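Long-range contact in multicopper oxidase (Uncultured bacterium, PDB 4E9X), which probably couples the one-electron oxidation of its substrates to the four-electron reduction of dioxygen to water, as in other laccase-like multicopper oxidases: residues Val49-His60 and Asp73-Glu84. Numbering follows the deposited sequence.
Sequences VTNNTSLPHTIH and DGVPGVTQQPIE. With CU (copper (II) ion), chain D; CU (copper (II) ion), chain K.
The ND1 atom of H60 donates to the backbone carbonyl of D73, 2.8 Å from its O, a bond lying in both the carbonyl plane and the imidazole plane. With that edge engaged, the ring turns NE2 to a copper ion 1.9 Å away. D73 runs alongside, its carboxylate plane nearly perpendicular to the ring, and OD2 bonds H206 of a second subunit, whose H204 shares the copper. T58 OG1 sits between its own backbone N and carbonyl carbon (chi1 59°), a rotation that lets it donate to G74 O at 2.7 Å while pairing with H106 N; CG2 then lies against the amide carbon of Q80, whose OE1 is hydrogen-bonded to the Y91 hydroxyl of strand 88-94.

At the other end, H57 and I83 form a single antiparallel hydrogen-bonded bridge. N51 points CG anti to its backbone N (chi1 -179°), bringing ND2 3.0 Å from I83 O, which it and H57 N approach from opposite faces. The other N-H of ND2 runs almost straight to L55 O (176°), while OD1 accepts from T53 N and OG1. H57 NE2 donates to that same OG1, leaving ND1 on its copper. Replacing this asparagine by an alanine is likely to strip I83 O and L55 O of the ND2 donor and T53 OG1 of its acceptor, setting the hydroxyl that holds the H57 ring freer to turn. The segments belong to a cupredoxin-type domain, linking the mononuclear type 1 copper, bound by H57, C105 and H112, with H60's copper at the subunit interface.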
ATOM      1  N   VAL A  49      -4.572 -11.956 -32.352  1.00 13.91           N
ATOM      2  CA  VAL A  49      -3.626 -10.880 -32.111  1.00 15.40           C
ATOM      3  C   VAL A  49      -2.538 -10.868 -33.204  1.00 15.33           C
ATOM      4  O   VAL A  49      -1.902 -11.919 -33.396  1.00 18.41           O
ATOM      5  CB  VAL A  49      -2.961 -11.071 -30.735  1.00 16.97           C
ATOM      6  CG1 VAL A  49      -1.967  -9.950 -30.500  1.00 18.82           C
ATOM      7  CG2 VAL A  49      -3.969 -11.164 -29.598  1.00 18.56           C
ATOM      8  N   THR A  50      -2.324  -9.736 -33.852  1.00 15.21           N
ATOM      9  CA  THR A  50      -1.184  -9.566 -34.762  1.00 14.68           C
ATOM     10  C   THR A  50      -0.185  -8.550 -34.224  1.00 14.64           C
ATOM     11  O   THR A  50      -0.527  -7.421 -33.884  1.00 15.08           O
ATOM     12  CB  THR A  50      -1.659  -9.136 -36.148  1.00 17.81           C
ATOM     13  OG1 THR A  50      -2.469 -10.241 -36.614  1.00 22.77           O
ATOM     14  CG2 THR A  50      -0.493  -8.941 -37.102  1.00 18.80           C
ATOM     15  N   ASN A  51       1.051  -9.003 -34.144  1.00 13.55           N
ATOM     16  CA  ASN A  51       2.115  -8.142 -33.613  1.00 13.44           C
ATOM     17  C   ASN A  51       2.755  -7.325 -34.737  1.00 14.38           C
ATOM     18  O   ASN A  51       3.598  -7.869 -35.480  1.00 16.12           O
ATOM     19  CB  ASN A  51       3.161  -9.059 -32.946  1.00 15.07           C
ATOM     20  CG  ASN A  51       4.314  -8.284 -32.331  1.00 13.58           C
ATOM     21  OD1 ASN A  51       4.326  -7.043 -32.444  1.00 14.83           O
ATOM     22  ND2 ASN A  51       5.217  -8.985 -31.676  1.00 14.34           N
ATOM     23  N   ASN A  52       2.418  -6.045 -34.878  1.00 14.77           N
ATOM     24  CA  ASN A  52       2.990  -5.151 -35.855  1.00 14.06           C
ATOM     25  C   ASN A  52       4.120  -4.331 -35.274  1.00 14.07           C
ATOM     26  O   ASN A  52       4.375  -3.240 -35.790  1.00 17.37           O
ATOM     27  CB  ASN A  52       1.942  -4.261 -36.517  1.00 14.64           C
ATOM     28  CG  ASN A  52       0.961  -5.085 -37.359  1.00 16.45           C
ATOM     29  OD1 ASN A  52       1.358  -6.031 -37.991  1.00 19.74           O
ATOM     30  ND2 ASN A  52      -0.323  -4.738 -37.306  1.00 19.97           N
ATOM     31  N   THR A  53       4.795  -4.866 -34.287  1.00 14.47           N
ATOM     32  CA  THR A  53       5.939  -4.138 -33.695  1.00 15.13           C
ATOM     33  C   THR A  53       7.218  -4.936 -33.955  1.00 14.16           C
ATOM     34  O   THR A  53       7.157  -6.013 -34.553  1.00 16.98           O
ATOM     35  CB  THR A  53       5.810  -3.888 -32.182  1.00 13.79           C
ATOM     36  OG1 THR A  53       6.161  -5.123 -31.491  1.00 13.85           O
ATOM     37  CG2 THR A  53       4.394  -3.545 -31.810  1.00 13.46           C
ATOM     38  N   SER A  54       8.342  -4.386 -33.532  1.00 15.30           N
ATOM     39  CA  SER A  54       9.663  -4.963 -33.725  1.00 16.70           C
ATOM     40  C   SER A  54      10.077  -5.907 -32.606  1.00 15.79           C
ATOM     41  O   SER A  54      11.180  -6.424 -32.728  1.00 19.15           O
ATOM     42  CB  SER A  54      10.734  -3.844 -33.800  1.00 20.65           C
ATOM     43  OG  SER A  54      10.610  -3.004 -32.609  1.00 25.62           O
ATOM     44  N   LEU A  55       9.219  -6.142 -31.608  1.00 17.49           N
ATOM     45  CA  LEU A  55       9.637  -6.912 -30.431  1.00 16.12           C
ATOM     46  C   LEU A  55       8.558  -7.937 -30.127  1.00 14.99           C
ATOM     47  O   LEU A  55       7.397  -7.755 -30.510  1.00 15.31           O
ATOM     48  CB  LEU A  55       9.802  -6.008 -29.222  1.00 17.58           C
ATOM     49  CG  LEU A  55      10.960  -5.015 -29.176  1.00 23.11           C
ATOM     50  CD1 LEU A  55      11.039  -4.240 -27.888  1.00 21.43           C
ATOM     51  CD2 LEU A  55      12.272  -5.791 -29.375  1.00 28.33           C
ATOM     52  N   PRO A  56       8.894  -9.034 -29.437  1.00 15.31           N
ATOM     53  CA  PRO A  56       7.910 -10.011 -29.053  1.00 14.29           C
ATOM     54  C   PRO A  56       7.009  -9.522 -27.900  1.00 12.89           C
ATOM     55  O   PRO A  56       7.411  -8.724 -27.038  1.00 13.84           O
ATOM     56  CB  PRO A  56       8.751 -11.196 -28.581  1.00 15.95           C
ATOM     57  CG  PRO A  56      10.113 -10.657 -28.347  1.00 24.39           C
ATOM     58  CD  PRO A  56      10.286  -9.379 -29.083  1.00 20.04           C
ATOM     59  N   HIS A  57       5.769 -10.060 -27.951  1.00 11.82           N
ATOM     60  CA  HIS A  57       4.770  -9.745 -26.914  1.00 11.79           C
ATOM     61  C   HIS A  57       3.904 -10.976 -26.656  1.00 10.86           C
ATOM     62  O   HIS A  57       3.962 -11.940 -27.426  1.00 11.65           O
ATOM     63  CB  HIS A  57       3.841  -8.601 -27.394  1.00 11.90           C
ATOM     64  CG  HIS A  57       4.583  -7.341 -27.728  1.00 10.36           C
ATOM     65  ND1 HIS A  57       5.163  -6.526 -26.788  1.00 10.98           N
ATOM     66  CD2 HIS A  57       4.853  -6.805 -28.955  1.00 10.68           C
ATOM     67  CE1 HIS A  57       5.754  -5.514 -27.461  1.00 11.19           C
ATOM     68  NE2 HIS A  57       5.577  -5.678 -28.788  1.00 11.70           N
ATOM     69  N   THR A  58       3.040 -10.879 -25.646  1.00 11.07           N
ATOM     70  CA  THR A  58       1.910 -11.788 -25.470  1.00 11.75           C
ATOM     71  C   THR A  58       0.702 -10.972 -24.977  1.00 11.04           C
ATOM     72  O   THR A  58       0.885  -9.775 -24.753  1.00 12.60           O
ATOM     73  CB  THR A  58       2.146 -12.903 -24.437  1.00 10.97           C
ATOM     74  OG1 THR A  58       2.437 -12.276 -23.170  1.00 11.82           O
ATOM     75  CG2 THR A  58       3.322 -13.813 -24.818  1.00 13.74           C
ATOM     76  N   ILE A  59      -0.439 -11.602 -24.798  1.00 11.09           N
ATOM     77  CA  ILE A  59      -1.475 -10.956 -23.979  1.00 10.69           C
ATOM     78  C   ILE A  59      -1.879 -11.945 -22.895  1.00 11.47           C
ATOM     79  O   ILE A  59      -2.318 -13.053 -23.206  1.00 11.49           O
ATOM     80  CB  ILE A  59      -2.696 -10.529 -24.784  1.00 10.69           C
ATOM     81  CG1 ILE A  59      -2.345  -9.658 -26.007  1.00 12.99           C
ATOM     82  CG2 ILE A  59      -3.668  -9.763 -23.846  1.00 11.60           C
ATOM     83  CD1 ILE A  59      -3.627  -9.130 -26.706  1.00 17.16           C
ATOM     84  N   HIS A  60      -1.750 -11.502 -21.646  1.00 10.58           N
ATOM     85  CA  HIS A  60      -2.326 -12.162 -20.493  1.00 10.88           C
ATOM     86  C   HIS A  60      -3.641 -11.491 -20.096  1.00 10.07           C
ATOM     87  O   HIS A  60      -3.800 -10.258 -20.106  1.00 10.87           O
ATOM     88  CB  HIS A  60      -1.336 -12.105 -19.320  1.00 10.95           C
ATOM     89  CG  HIS A  60      -1.981 -12.490 -18.018  1.00 11.09           C
ATOM     90  ND1 HIS A  60      -2.531 -13.733 -17.768  1.00 10.64           N
ATOM     91  CD2 HIS A  60      -2.135 -11.767 -16.872  1.00 11.73           C
ATOM     92  CE1 HIS A  60      -3.044 -13.733 -16.543  1.00 11.18           C
ATOM     93  NE2 HIS A  60      -2.791 -12.556 -15.964  1.00 10.64           N
ATOM     94  N   ASP A  73      -3.219 -18.482 -21.359  1.00 10.87           N
ATOM     95  CA  ASP A  73      -2.966 -17.516 -20.288  1.00 11.33           C
ATOM     96  C   ASP A  73      -1.971 -16.405 -20.651  1.00 11.53           C
ATOM     97  O   ASP A  73      -1.911 -15.360 -19.958  1.00 11.35           O
ATOM     98  CB  ASP A  73      -2.480 -18.300 -19.061  1.00 10.92           C
ATOM     99  CG  ASP A  73      -2.549 -17.480 -17.776  1.00 10.99           C
ATOM    100  OD1 ASP A  73      -3.567 -16.812 -17.531  1.00 10.67           O
ATOM    101  OD2 ASP A  73      -1.568 -17.613 -16.962  1.00 11.13           O
ATOM    102  N   GLY A  74      -1.219 -16.586 -21.715  1.00 10.99           N
ATOM    103  CA  GLY A  74      -0.378 -15.515 -22.195  1.00 11.44           C
ATOM    104  C   GLY A  74       0.937 -15.319 -21.494  1.00 11.11           C
ATOM    105  O   GLY A  74       1.496 -14.200 -21.495  1.00 12.29           O
ATOM    106  N   VAL A  75       1.524 -16.375 -20.891  1.00 11.43           N
ATOM    107  CA  VAL A  75       2.785 -16.156 -20.153  1.00 11.72           C
ATOM    108  C   VAL A  75       3.931 -16.837 -20.912  1.00 10.82           C
ATOM    109  O   VAL A  75       3.938 -18.066 -21.083  1.00 11.39           O
ATOM    110  CB  VAL A  75       2.638 -16.766 -18.748  1.00 10.99           C
ATOM    111  CG1 VAL A  75       3.962 -16.606 -18.012  1.00 13.34           C
ATOM    112  CG2 VAL A  75       1.513 -16.040 -18.010  1.00 12.99           C
ATOM    113  N   PRO A  76       4.915 -16.075 -21.374  1.00 11.25           N
ATOM    114  CA  PRO A  76       5.974 -16.650 -22.204  1.00 11.46           C
ATOM    115  C   PRO A  76       6.782 -17.592 -21.347  1.00 11.24           C
ATOM    116  O   PRO A  76       7.096 -17.358 -20.181  1.00 14.40           O
ATOM    117  CB  PRO A  76       6.807 -15.434 -22.673  1.00 13.29           C
ATOM    118  CG  PRO A  76       6.555 -14.437 -21.580  1.00 14.05           C
ATOM    119  CD  PRO A  76       5.118 -14.644 -21.093  1.00 13.11           C
ATOM    120  N   GLY A  77       7.171 -18.729 -21.920  1.00 12.62           N
ATOM    121  CA  GLY A  77       7.991 -19.725 -21.213  1.00 12.33           C
ATOM    122  C   GLY A  77       7.215 -20.555 -20.199  1.00 11.55           C
ATOM    123  O   GLY A  77       7.775 -21.456 -19.573  1.00 11.69           O
ATOM    124  N   VAL A  78       5.912 -20.210 -20.052  1.00 11.47           N
ATOM    125  CA  VAL A  78       5.090 -20.971 -19.106  1.00 11.22           C
ATOM    126  C   VAL A  78       3.884 -21.565 -19.819  1.00 10.70           C
ATOM    127  O   VAL A  78       3.652 -22.787 -19.699  1.00 11.65           O
ATOM    128  CB  VAL A  78       4.661 -20.103 -17.888  1.00 11.43           C
ATOM    129  CG1 VAL A  78       3.797 -20.936 -16.962  1.00 11.73           C
ATOM    130  CG2 VAL A  78       5.946 -19.564 -17.215  1.00 14.01           C
ATOM    131  N   THR A  79       3.150 -20.723 -20.570  1.00 11.06           N
ATOM    132  CA  THR A  79       1.962 -21.232 -21.298  1.00 11.12           C
ATOM    133  C   THR A  79       2.086 -21.081 -22.808  1.00 11.28           C
ATOM    134  O   THR A  79       1.251 -21.721 -23.482  1.00 13.44           O
ATOM    135  CB  THR A  79       0.665 -20.584 -20.792  1.00 11.14           C
ATOM    136  OG1 THR A  79       0.599 -19.214 -21.177  1.00 11.94           O
ATOM    137  CG2 THR A  79       0.597 -20.617 -19.277  1.00 11.90           C
ATOM    138  N   GLN A  80       3.071 -20.298 -23.293  1.00 11.52           N
ATOM    139  CA  GLN A  80       3.299 -20.229 -24.744  1.00 12.05           C
ATOM    140  C   GLN A  80       4.695 -19.731 -24.993  1.00 13.59           C
ATOM    141  O   GLN A  80       5.361 -19.185 -24.086  1.00 13.25           O
ATOM    142  CB  GLN A  80       2.288 -19.287 -25.417  1.00 13.12           C
ATOM    143  CG  GLN A  80       2.491 -17.804 -25.024  1.00 13.29           C
ATOM    144  CD  GLN A  80       1.479 -16.952 -25.773  1.00 12.49           C
ATOM    145  OE1 GLN A  80       0.407 -16.616 -25.291  1.00 13.46           O
ATOM    146  NE2 GLN A  80       1.843 -16.604 -27.009  1.00 13.95           N
ATOM    147  N   GLN A  81       5.139 -19.870 -26.229  1.00 13.73           N
ATOM    148  CA  GLN A  81       6.255 -19.063 -26.702  1.00 14.30           C
ATOM    149  C   GLN A  81       5.730 -17.686 -27.072  1.00 13.69           C
ATOM    150  O   GLN A  81       4.537 -17.562 -27.376  1.00 14.84           O
ATOM    151  CB  GLN A  81       6.883 -19.810 -27.875  1.00 16.32           C
ATOM    152  CG  GLN A  81       7.216 -21.268 -27.463  1.00 22.37           C
ATOM    153  CD  GLN A  81       8.035 -21.911 -28.567  1.00 28.86           C
ATOM    154  OE1 GLN A  81       7.375 -22.296 -29.549  1.00 43.03           O
ATOM    155  NE2 GLN A  81       9.347 -22.002 -28.412  1.00 35.41           N
ATOM    156  N   PRO A  82       6.576 -16.644 -27.025  1.00 13.93           N
ATOM    157  CA  PRO A  82       6.069 -15.303 -27.292  1.00 14.83           C
ATOM    158  C   PRO A  82       5.587 -15.133 -28.747  1.00 14.72           C
ATOM    159  O   PRO A  82       5.959 -15.887 -29.648  1.00 18.11           O
ATOM    160  CB  PRO A  82       7.334 -14.449 -27.151  1.00 19.00           C
ATOM    161  CG  PRO A  82       8.299 -15.234 -26.352  1.00 18.87           C
ATOM    162  CD  PRO A  82       8.012 -16.663 -26.666  1.00 18.47           C
ATOM    163  N   ILE A  83       4.799 -14.080 -28.956  1.00 13.25           N
ATOM    164  CA  ILE A  83       4.387 -13.724 -30.312  1.00 14.36           C
ATOM    165  C   ILE A  83       5.463 -12.851 -30.904  1.00 14.19           C
ATOM    166  O   ILE A  83       5.647 -11.691 -30.519  1.00 14.99           O
ATOM    167  CB  ILE A  83       3.036 -12.980 -30.284  1.00 13.80           C
ATOM    168  CG1 ILE A  83       1.960 -13.702 -29.478  1.00 12.81           C
ATOM    169  CG2 ILE A  83       2.582 -12.697 -31.729  1.00 17.51           C
ATOM    170  CD1 ILE A  83       0.729 -12.822 -29.217  1.00 17.93           C
ATOM    171  N   GLU A  84       6.270 -13.425 -31.821  1.00 16.12           N
ATOM    172  CA  GLU A  84       7.377 -12.685 -32.367  1.00 16.64           C
ATOM    173  C   GLU A  84       6.892 -11.581 -33.285  1.00 16.56           C
ATOM    174  O   GLU A  84       5.742 -11.582 -33.734  1.00 16.94           O
ATOM    175  CB  GLU A  84       8.281 -13.665 -33.142  1.00 19.71           C
ATOM    176  CG  GLU A  84       8.824 -14.821 -32.286  1.00 24.58           C
ATOM    177  CD  GLU A  84       9.807 -14.409 -31.197  1.00 22.92           C
ATOM    178  OE1 GLU A  84      10.499 -13.352 -31.325  1.00 31.63           O
ATOM    179  OE2 GLU A  84       9.908 -15.101 -30.162  1.00 27.90           O
TER
HETATM  180 CU    CU D1401       5.084  -6.621 -24.760  0.90 12.49          CU
HETATM  181 CU    CU K2402      -2.821 -12.411 -14.111  0.65 14.02          CU